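Local coordinates for protein flavoredoxin (Desulfovibrio vulgaris str. 'Miyazaki F', PDB 2D5M) that binds flavin mononucleotide and probably serves as an electron-transfer flavoprotein of the flavin reductase-like family, at residues R8-G20 against P28-C40. Sequence-based numbering, arbitrary orientation.
Sequences RTLAYPTPLFLVG and PNIMAAAWAGICC. With ZN (zinc ion), chain D; FMN (flavin mononucleotide), chain E.
Val19 and Met31 face each other across a hydrogen-bonded antiparallel pair, their side chains running side by side on one face of the hairpin. Met31 is modelled in two conformers; in the one described here its chain starts between its backbone N and carbonyl carbon (chi1 58°) and bends again at both following torsions. This folding lays Met31 SD 3.7 Å from Val19 CB. It also brings Met31 CE to 3.6 Å from FMN N1, and one thioether packs against the neighbouring strand and the flavin together. Beside it, Val19 CG2 meets Ala33 CB, and Ala36 CB packs against Phe17 CD1 at 3.6 Å. Pro15 CB covers one face of that phenyl ring, offset toward its rim. The reverse face of the sheet carries Leu18 and Ile30, whose side chains cross obliquely; in one of two Leu18 conformers, Leu18 CD2 touches Ile30 CD1. Leu16 CD1 reaches both Ala32 CB and the FMN methyl C7M.

Four backbone bonds, two in each of the pairs Phe17-Ala33 and Val19-Met31, hold this register. Beyond Ala33 the pairing ends: Ala34 CB presses to 3.1 Å from Pro15 O, a buried carbonyl without a hydrogen-bond partner. The turn that follows strand 28-33 points its N-H groups at the flavin: Ala34 N donates to FMN N5, and Trp35 N to FMN O4 at 2.9 Å. At the phosphate end Asn29 ND2 gives FMN O3P an almost straight bond (175°).

The side chains of Trp35 and Thr9 cross at about a right angle, with Trp35 CZ2 3.6 Å from Thr9 CB; Trp35 NE1 bonds to Ser41 of the second subunit. Farther along, Cys39 and Cys40, at a classic beta bulge, share a zinc ion with a water and His131 of that subunit, linking the dimer. A beta hairpin whose second strand and following turn line the flavin thus illustrates the FMN-binding site of a flavin reductase-like domain.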
ATOM      1  N   ARG A   8      15.512  -2.002   5.869  1.00  9.01           N
ATOM      2  CA  ARG A   8      15.156  -0.899   5.046  1.00  8.83           C
ATOM      3  C   ARG A   8      13.669  -0.856   4.814  1.00  7.95           C
ATOM      4  O   ARG A   8      13.006  -1.871   4.830  1.00  7.73           O
ATOM      5  CB  ARG A   8      15.825  -1.003   3.682  1.00 11.48           C
ATOM      6  CG  ARG A   8      17.314  -1.183   3.649  1.00 17.27           C
ATOM      7  CD  ARG A   8      17.724  -1.237   2.146  1.00 25.40           C
ATOM      8  NE  ARG A   8      19.212  -1.272   2.127  1.00 21.93           N
ATOM      9  CZ  ARG A   8      20.009  -0.246   1.914  1.00 23.01           C
ATOM     10  NH1 ARG A   8      19.584   0.974   1.654  1.00 17.55           N
ATOM     11  NH2 ARG A   8      21.335  -0.362   1.923  1.00 32.13           N
ATOM     12  N   THR A   9      13.133   0.347   4.558  1.00  8.12           N
ATOM     13  CA  THR A   9      11.742   0.534   4.191  1.00  7.97           C
ATOM     14  C   THR A   9      11.541   0.159   2.723  1.00  7.79           C
ATOM     15  O   THR A   9      11.421   1.053   1.849  1.00  7.96           O
ATOM     16  CB  THR A   9      11.246   1.973   4.453  1.00  8.70           C
ATOM     17  OG1 THR A   9      12.128   2.888   3.767  1.00  9.16           O
ATOM     18  CG2 THR A   9      11.251   2.279   5.912  1.00 10.90           C
ATOM     19  N   LEU A  10      11.544  -1.127   2.465  1.00  7.93           N
ATOM     20  CA  LEU A  10      11.567  -1.660   1.115  1.00  8.18           C
ATOM     21  C   LEU A  10      10.483  -2.701   0.967  1.00  7.71           C
ATOM     22  O   LEU A  10      10.545  -3.770   1.551  1.00 10.48           O
ATOM     23  CB  LEU A  10      12.911  -2.222   0.825  1.00 11.97           C
ATOM     24  CG  LEU A  10      13.311  -2.624  -0.549  1.00 17.60           C
ATOM     25  CD1 LEU A  10      12.954  -1.624  -1.621  1.00 18.88           C
ATOM     26  CD2 LEU A  10      14.859  -2.892  -0.570  1.00 19.18           C
ATOM     27  N   ALA A  11       9.481  -2.380   0.171  1.00  7.06           N
ATOM     28  CA  ALA A  11       8.376  -3.240  -0.166  1.00  7.08           C
ATOM     29  C   ALA A  11       7.745  -2.720  -1.447  1.00  6.52           C
ATOM     30  O   ALA A  11       7.914  -1.532  -1.756  1.00  7.36           O
ATOM     31  CB  ALA A  11       7.346  -3.315   0.938  1.00  8.42           C
ATOM     32  N   TYR A  12       7.035  -3.583  -2.177  1.00  6.68           N
ATOM     33  CA  TYR A  12       6.386  -3.169  -3.409  1.00  6.85           C
ATOM     34  C   TYR A  12       5.013  -3.840  -3.488  1.00  7.32           C
ATOM     35  O   TYR A  12       4.894  -4.997  -3.028  1.00  8.15           O
ATOM     36  CB  TYR A  12       7.099  -3.645  -4.647  1.00  8.24           C
ATOM     37  CG  TYR A  12       8.557  -3.332  -4.742  1.00  8.26           C
ATOM     38  CD1 TYR A  12       9.024  -2.000  -4.728  1.00  9.20           C
ATOM     39  CD2 TYR A  12       9.488  -4.326  -4.837  1.00 12.67           C
ATOM     40  CE1 TYR A  12      10.355  -1.716  -4.807  1.00  8.86           C
ATOM     41  CE2 TYR A  12      10.834  -4.031  -4.961  1.00 15.49           C
ATOM     42  CZ  TYR A  12      11.274  -2.749  -4.946  1.00 14.22           C
ATOM     43  OH  TYR A  12      12.625  -2.477  -5.039  1.00 17.26           O
ATOM     44  N   PRO A  13       4.032  -3.215  -4.114  1.00  7.35           N
ATOM     45  CA  PRO A  13       4.005  -1.791  -4.471  1.00  7.21           C
ATOM     46  C   PRO A  13       3.829  -0.961  -3.211  1.00  6.36           C
ATOM     47  O   PRO A  13       3.383  -1.453  -2.191  1.00  7.38           O
ATOM     48  CB  PRO A  13       2.746  -1.679  -5.335  1.00  8.10           C
ATOM     49  CG  PRO A  13       1.836  -2.677  -4.689  1.00  8.32           C
ATOM     50  CD  PRO A  13       2.727  -3.854  -4.386  1.00  8.81           C
ATOM     51  N   THR A  14       4.139   0.335  -3.336  1.00  6.46           N
ATOM     52  CA  THR A  14       3.669   1.358  -2.382  1.00  6.13           C
ATOM     53  C   THR A  14       2.908   2.396  -3.188  1.00  5.61           C
ATOM     54  O   THR A  14       3.202   2.590  -4.389  1.00  6.46           O
ATOM     55  CB  THR A  14       4.772   1.988  -1.495  1.00  6.80           C
ATOM     56  OG1 THR A  14       5.530   2.941  -2.236  1.00  6.82           O
ATOM     57  CG2 THR A  14       5.681   0.900  -0.929  1.00  7.54           C
ATOM     58  N   PRO A  15       1.927   3.043  -2.587  1.00  5.74           N
ATOM     59  CA  PRO A  15       1.114   4.015  -3.327  1.00  6.11           C
ATOM     60  C   PRO A  15       1.779   5.364  -3.383  1.00  6.17           C
ATOM     61  O   PRO A  15       2.780   5.684  -2.722  1.00  7.46           O
ATOM     62  CB  PRO A  15      -0.165   4.040  -2.506  1.00  7.15           C
ATOM     63  CG  PRO A  15       0.304   3.838  -1.109  1.00  7.42           C
ATOM     64  CD  PRO A  15       1.431   2.859  -1.205  1.00  6.17           C
ATOM     65  N   LEU A  16       1.163   6.229  -4.193  1.00  7.03           N
ATOM     66  CA  LEU A  16       1.523   7.635  -4.256  1.00  7.43           C
ATOM     67  C   LEU A  16       0.231   8.418  -4.118  1.00  7.07           C
ATOM     68  O   LEU A  16      -0.409   8.814  -5.099  1.00 11.47           O
ATOM     69  CB  LEU A  16       2.283   8.001  -5.569  1.00  8.27           C
ATOM     70  CG  LEU A  16       2.765   9.460  -5.666  1.00 12.57           C
ATOM     71  CD1 LEU A  16       3.763   9.757  -4.578  1.00 16.07           C
ATOM     72  CD2 LEU A  16       3.330   9.744  -7.053  1.00 11.81           C
ATOM     73  N   PHE A  17      -0.207   8.593  -2.878  1.00  6.34           N
ATOM     74  CA  PHE A  17      -1.417   9.325  -2.570  1.00  6.24           C
ATOM     75  C   PHE A  17      -1.120  10.813  -2.403  1.00  6.26           C
ATOM     76  O   PHE A  17      -0.235  11.174  -1.665  1.00  7.76           O
ATOM     77  CB  PHE A  17      -1.992   8.804  -1.259  1.00  6.94           C
ATOM     78  CG  PHE A  17      -2.532   7.360  -1.318  1.00  7.02           C
ATOM     79  CD1 PHE A  17      -2.679   6.663  -0.119  1.00  7.85           C
ATOM     80  CD2 PHE A  17      -2.897   6.707  -2.497  1.00  7.01           C
ATOM     81  CE1 PHE A  17      -3.206   5.398  -0.038  1.00  8.46           C
ATOM     82  CE2 PHE A  17      -3.452   5.407  -2.402  1.00  7.32           C
ATOM     83  CZ  PHE A  17      -3.623   4.756  -1.199  1.00  8.33           C
ATOM     84  N   LEU A  18      -1.939  11.676  -3.010  1.00  5.35           N
ATOM     85  CA  LEU A  18      -1.856  13.081  -2.690  1.00  5.00           C
ATOM     86  C   LEU A  18      -2.945  13.417  -1.663  1.00  4.81           C
ATOM     87  O   LEU A  18      -4.156  13.354  -1.946  1.00  5.43           O
ATOM     88  CB  LEU A  18      -1.959  14.008  -3.875  1.00  6.13           C
ATOM     89  CG  LEU A  18      -0.677  14.013  -4.738  0.33  7.87           C
ATOM     90  CD1 LEU A  18      -0.556  12.698  -5.487  0.33 17.85           C
ATOM     91  CD2 LEU A  18      -0.663  15.258  -5.619  0.33  6.85           C
ATOM     92  N   VAL A  19      -2.519  13.724  -0.446  1.00  4.86           N
ATOM     93  CA  VAL A  19      -3.404  13.995   0.682  1.00  4.75           C
ATOM     94  C   VAL A  19      -3.761  15.454   0.654  1.00  5.16           C
ATOM     95  O   VAL A  19      -2.876  16.327   0.735  1.00  5.52           O
ATOM     96  CB  VAL A  19      -2.713  13.626   2.001  1.00  5.25           C
ATOM     97  CG1 VAL A  19      -3.625  13.959   3.160  1.00  6.02           C
ATOM     98  CG2 VAL A  19      -2.351  12.134   2.049  1.00  6.96           C
ATOM     99  N   GLY A  20      -5.059  15.741   0.499  1.00  5.37           N
ATOM    100  CA  GLY A  20      -5.568  17.110   0.308  1.00  5.30           C
ATOM    101  C   GLY A  20      -6.235  17.611   1.561  1.00  5.41           C
ATOM    102  O   GLY A  20      -7.007  16.893   2.216  1.00  5.92           O
ATOM    103  N   PRO A  28      -5.967  25.673   0.165  1.00  6.92           N
ATOM    104  CA  PRO A  28      -5.907  24.266  -0.171  1.00  6.62           C
ATOM    105  C   PRO A  28      -4.482  23.769  -0.302  1.00  6.27           C
ATOM    106  O   PRO A  28      -3.599  24.486  -0.771  1.00  6.80           O
ATOM    107  CB  PRO A  28      -6.649  24.192  -1.511  1.00  7.23           C
ATOM    108  CG  PRO A  28      -6.289  25.482  -2.161  1.00  7.54           C
ATOM    109  CD  PRO A  28      -6.297  26.508  -1.052  1.00  8.36           C
ATOM    110  N   ASN A  29      -4.260  22.509   0.071  1.00  6.05           N
ATOM    111  CA  ASN A  29      -2.936  21.905   0.017  1.00  5.93           C
ATOM    112  C   ASN A  29      -3.030  20.437  -0.411  1.00  5.44           C
ATOM    113  O   ASN A  29      -4.079  19.818  -0.291  1.00  5.42           O
ATOM    114  CB  ASN A  29      -2.281  21.968   1.385  1.00  6.23           C
ATOM    115  CG  ASN A  29      -0.771  21.752   1.359  1.00  6.61           C
ATOM    116  OD1 ASN A  29      -0.111  22.019   0.341  1.00  7.10           O
ATOM    117  ND2 ASN A  29      -0.226  21.311   2.488  1.00  7.35           N
ATOM    118  N   ILE A  30      -1.904  19.945  -0.914  1.00  5.20           N
ATOM    119  CA  ILE A  30      -1.694  18.554  -1.199  1.00  5.51           C
ATOM    120  C   ILE A  30      -0.265  18.218  -0.813  1.00  5.15           C
ATOM    121  O   ILE A  30       0.643  19.030  -1.042  1.00  5.85           O
ATOM    122  CB  ILE A  30      -1.898  18.190  -2.694  1.00  6.62           C
ATOM    123  CG1 ILE A  30      -1.416  19.301  -3.644  1.00  8.14           C
ATOM    124  CG2 ILE A  30      -3.345  17.770  -2.942  1.00  6.51           C
ATOM    125  CD1 ILE A  30      -1.403  18.960  -5.131  1.00 12.19           C
ATOM    126  N   MET A  31      -0.073  17.010  -0.270  1.00  5.39           N
ATOM    127  CA  MET A  31       1.249  16.436  -0.025  1.00  5.45           C
ATOM    128  C   MET A  31       1.254  15.016  -0.520  1.00  4.86           C
ATOM    129  O   MET A  31       0.206  14.395  -0.660  1.00  5.59           O
ATOM    130  CB  MET A  31       1.685  16.538   1.435  1.00  6.03           C
ATOM    131  CG  MET A  31       0.740  15.861   2.412  0.50  5.15           C
ATOM    132  SD  MET A  31       0.945  14.081   2.551  0.50  3.01           S
ATOM    133  CE  MET A  31       2.433  13.939   3.541  0.50  3.81           C
ATOM    134  N   ALA A  32       2.433  14.466  -0.810  1.00  5.01           N
ATOM    135  CA  ALA A  32       2.559  13.074  -1.215  1.00  5.12           C
ATOM    136  C   ALA A  32       2.760  12.155  -0.011  1.00  5.29           C
ATOM    137  O   ALA A  32       3.576  12.457   0.893  1.00  5.56           O
ATOM    138  CB  ALA A  32       3.749  12.927  -2.142  1.00  6.13           C
ATOM    139  N   ALA A  33       2.080  11.034  -0.021  1.00  5.36           N
ATOM    140  CA  ALA A  33       2.197  10.015   1.032  1.00  5.47           C
ATOM    141  C   ALA A  33       2.265   8.630   0.380  1.00  5.18           C
ATOM    142  O   ALA A  33       1.355   8.253  -0.348  1.00  6.80           O
ATOM    143  CB  ALA A  33       1.062  10.056   2.007  1.00  6.31           C
ATOM    144  N   ALA A  34       3.311   7.884   0.711  1.00  5.07           N
ATOM    145  CA  ALA A  34       3.430   6.489   0.342  1.00  5.25           C
ATOM    146  C   ALA A  34       3.324   5.542   1.526  1.00  5.03           C
ATOM    147  O   ALA A  34       3.128   4.331   1.326  1.00  5.12           O
ATOM    148  CB  ALA A  34       4.747   6.227  -0.381  1.00  5.88           C
ATOM    149  N   TRP A  35       3.486   6.035   2.769  1.00  5.04           N
ATOM    150  CA  TRP A  35       3.389   5.199   3.970  1.00  4.90           C
ATOM    151  C   TRP A  35       1.911   5.166   4.342  1.00  5.38           C
ATOM    152  O   TRP A  35       1.429   5.865   5.237  1.00  6.00           O
ATOM    153  CB  TRP A  35       4.231   5.738   5.098  1.00  5.04           C
ATOM    154  CG  TRP A  35       5.725   5.550   5.043  1.00  5.48           C
ATOM    155  CD1 TRP A  35       6.518   5.824   6.109  1.00  5.96           C
ATOM    156  CD2 TRP A  35       6.615   5.079   4.016  1.00  5.13           C
ATOM    157  NE1 TRP A  35       7.823   5.565   5.824  1.00  6.33           N
ATOM    158  CE2 TRP A  35       7.925   5.104   4.547  1.00  5.62           C
ATOM    159  CE3 TRP A  35       6.457   4.612   2.708  1.00  5.88           C
ATOM    160  CZ2 TRP A  35       9.043   4.714   3.826  1.00  5.84           C
ATOM    161  CZ3 TRP A  35       7.565   4.227   1.975  1.00  6.50           C
ATOM    162  CH2 TRP A  35       8.866   4.274   2.539  1.00  6.39           C
ATOM    163  N   ALA A  36       1.151   4.382   3.594  1.00  5.19           N
ATOM    164  CA  ALA A  36      -0.289   4.442   3.584  1.00  5.36           C
ATOM    165  C   ALA A  36      -0.854   3.188   2.963  1.00  5.46           C
ATOM    166  O   ALA A  36      -0.197   2.511   2.173  1.00  5.56           O
ATOM    167  CB  ALA A  36      -0.777   5.662   2.778  1.00  6.59           C
ATOM    168  N   GLY A  37      -2.137   2.926   3.281  1.00  6.16           N
ATOM    169  CA  GLY A  37      -2.868   1.853   2.626  1.00  6.56           C
ATOM    170  C   GLY A  37      -4.211   1.705   3.288  1.00  5.65           C
ATOM    171  O   GLY A  37      -4.537   2.367   4.254  1.00  6.50           O
ATOM    172  N   ILE A  38      -5.066   0.854   2.679  1.00  6.14           N
ATOM    173  CA  ILE A  38      -6.360   0.535   3.278  1.00  6.16           C
ATOM    174  C   ILE A  38      -6.096  -0.202   4.573  1.00  6.16           C
ATOM    175  O   ILE A  38      -5.219  -1.078   4.616  1.00  7.05           O
ATOM    176  CB  ILE A  38      -7.240  -0.228   2.302  1.00  6.16           C
ATOM    177  CG1 ILE A  38      -7.510   0.623   1.039  1.00  7.52           C
ATOM    178  CG2 ILE A  38      -8.528  -0.708   2.949  1.00  6.56           C
ATOM    179  CD1 ILE A  38      -8.149  -0.141  -0.097  1.00  8.40           C
ATOM    180  N   CYS A  39      -6.824   0.128   5.622  1.00  6.17           N
ATOM    181  CA  CYS A  39      -6.650  -0.564   6.893  1.00  7.01           C
ATOM    182  C   CYS A  39      -7.848  -1.357   7.330  1.00  7.01           C
ATOM    183  O   CYS A  39      -7.662  -2.326   8.081  1.00 10.51           O
ATOM    184  CB  CYS A  39      -6.228   0.345   8.060  1.00  9.40           C
ATOM    185  SG  CYS A  39      -7.397   1.699   8.421  1.00 10.08           S
ATOM    186  N   CYS A  40      -9.048  -1.011   6.946  1.00  6.59           N
ATOM    187  CA  CYS A  40     -10.238  -1.690   7.434  1.00  6.94           C
ATOM    188  C   CYS A  40     -11.315  -1.679   6.374  1.00  6.09           C
ATOM    189  O   CYS A  40     -11.440  -0.769   5.572  1.00  6.52           O
ATOM    190  CB  CYS A  40     -10.914  -1.082   8.681  0.65  8.51           C
ATOM    191  SG  CYS A  40      -9.918  -1.147  10.163  0.65  9.25           S
TER
HETATM  192 ZN    ZN D 203      -8.766   0.831  10.171  1.00 12.08          ZN
HETATM  193  N1  FMN E1001       5.690  12.448   4.188  1.00  5.17           N
HETATM  194  C2  FMN E1001       4.963  11.872   5.196  1.00  5.53           C
HETATM  195  O2  FMN E1001       4.843  12.435   6.293  1.00  6.36           O
HETATM  196  N3  FMN E1001       4.391  10.621   4.976  1.00  5.81           N
HETATM  197  C4  FMN E1001       4.520   9.878   3.825  1.00  5.57           C
HETATM  198  O4  FMN E1001       3.974   8.759   3.723  1.00  6.40           O
HETATM  199  C4A FMN E1001       5.319  10.453   2.798  1.00  5.45           C
HETATM  200  N5  FMN E1001       5.537   9.753   1.659  1.00  5.53           N
HETATM  201  C5A FMN E1001       6.172  10.432   0.650  1.00  5.36           C
HETATM  202  C6  FMN E1001       6.392   9.735  -0.571  1.00  5.64           C
HETATM  203  C7  FMN E1001       6.983  10.324  -1.678  1.00  5.99           C
HETATM  204  C7M FMN E1001       7.256   9.560  -2.952  1.00  7.81           C
HETATM  205  C8  FMN E1001       7.347  11.718  -1.567  1.00  5.77           C
HETATM  206  C8M FMN E1001       7.911  12.422  -2.791  1.00  6.54           C
HETATM  207  C9  FMN E1001       7.205  12.385  -0.362  1.00  5.55           C
HETATM  208  C9A FMN E1001       6.624  11.780   0.740  1.00  5.11           C
HETATM  209  N10 FMN E1001       6.482  12.402   1.999  1.00  5.14           N
HETATM  210  C10 FMN E1001       5.788  11.781   3.008  1.00  5.26           C
HETATM  211  C1' FMN E1001       7.017  13.776   2.209  1.00  5.34           C
HETATM  212  C2' FMN E1001       5.932  14.849   2.151  1.00  4.95           C
HETATM  213  O2' FMN E1001       5.085  14.712   1.004  1.00  5.39           O
HETATM  214  C3' FMN E1001       6.614  16.220   2.089  1.00  5.14           C
HETATM  215  O3' FMN E1001       7.245  16.430   3.374  1.00  5.76           O
HETATM  216  C4' FMN E1001       5.679  17.374   1.760  1.00  5.12           C
HETATM  217  O4' FMN E1001       6.536  18.490   1.394  1.00  6.92           O
HETATM  218  C5' FMN E1001       4.792  17.781   2.885  1.00  5.85           C
HETATM  219  O5' FMN E1001       3.979  18.909   2.425  1.00  5.68           O
HETATM  220  P   FMN E1001       3.179  19.843   3.465  1.00  5.67           P
HETATM  221  O1P FMN E1001       4.199  20.449   4.440  1.00  6.29           O
HETATM  222  O2P FMN E1001       2.144  19.036   4.211  1.00  5.98           O
HETATM  223  O3P FMN E1001       2.589  20.869   2.514  1.00  6.20           O
HETATM  224  O   HOH W   1     -10.503   2.159  10.654  1.00 13.64           O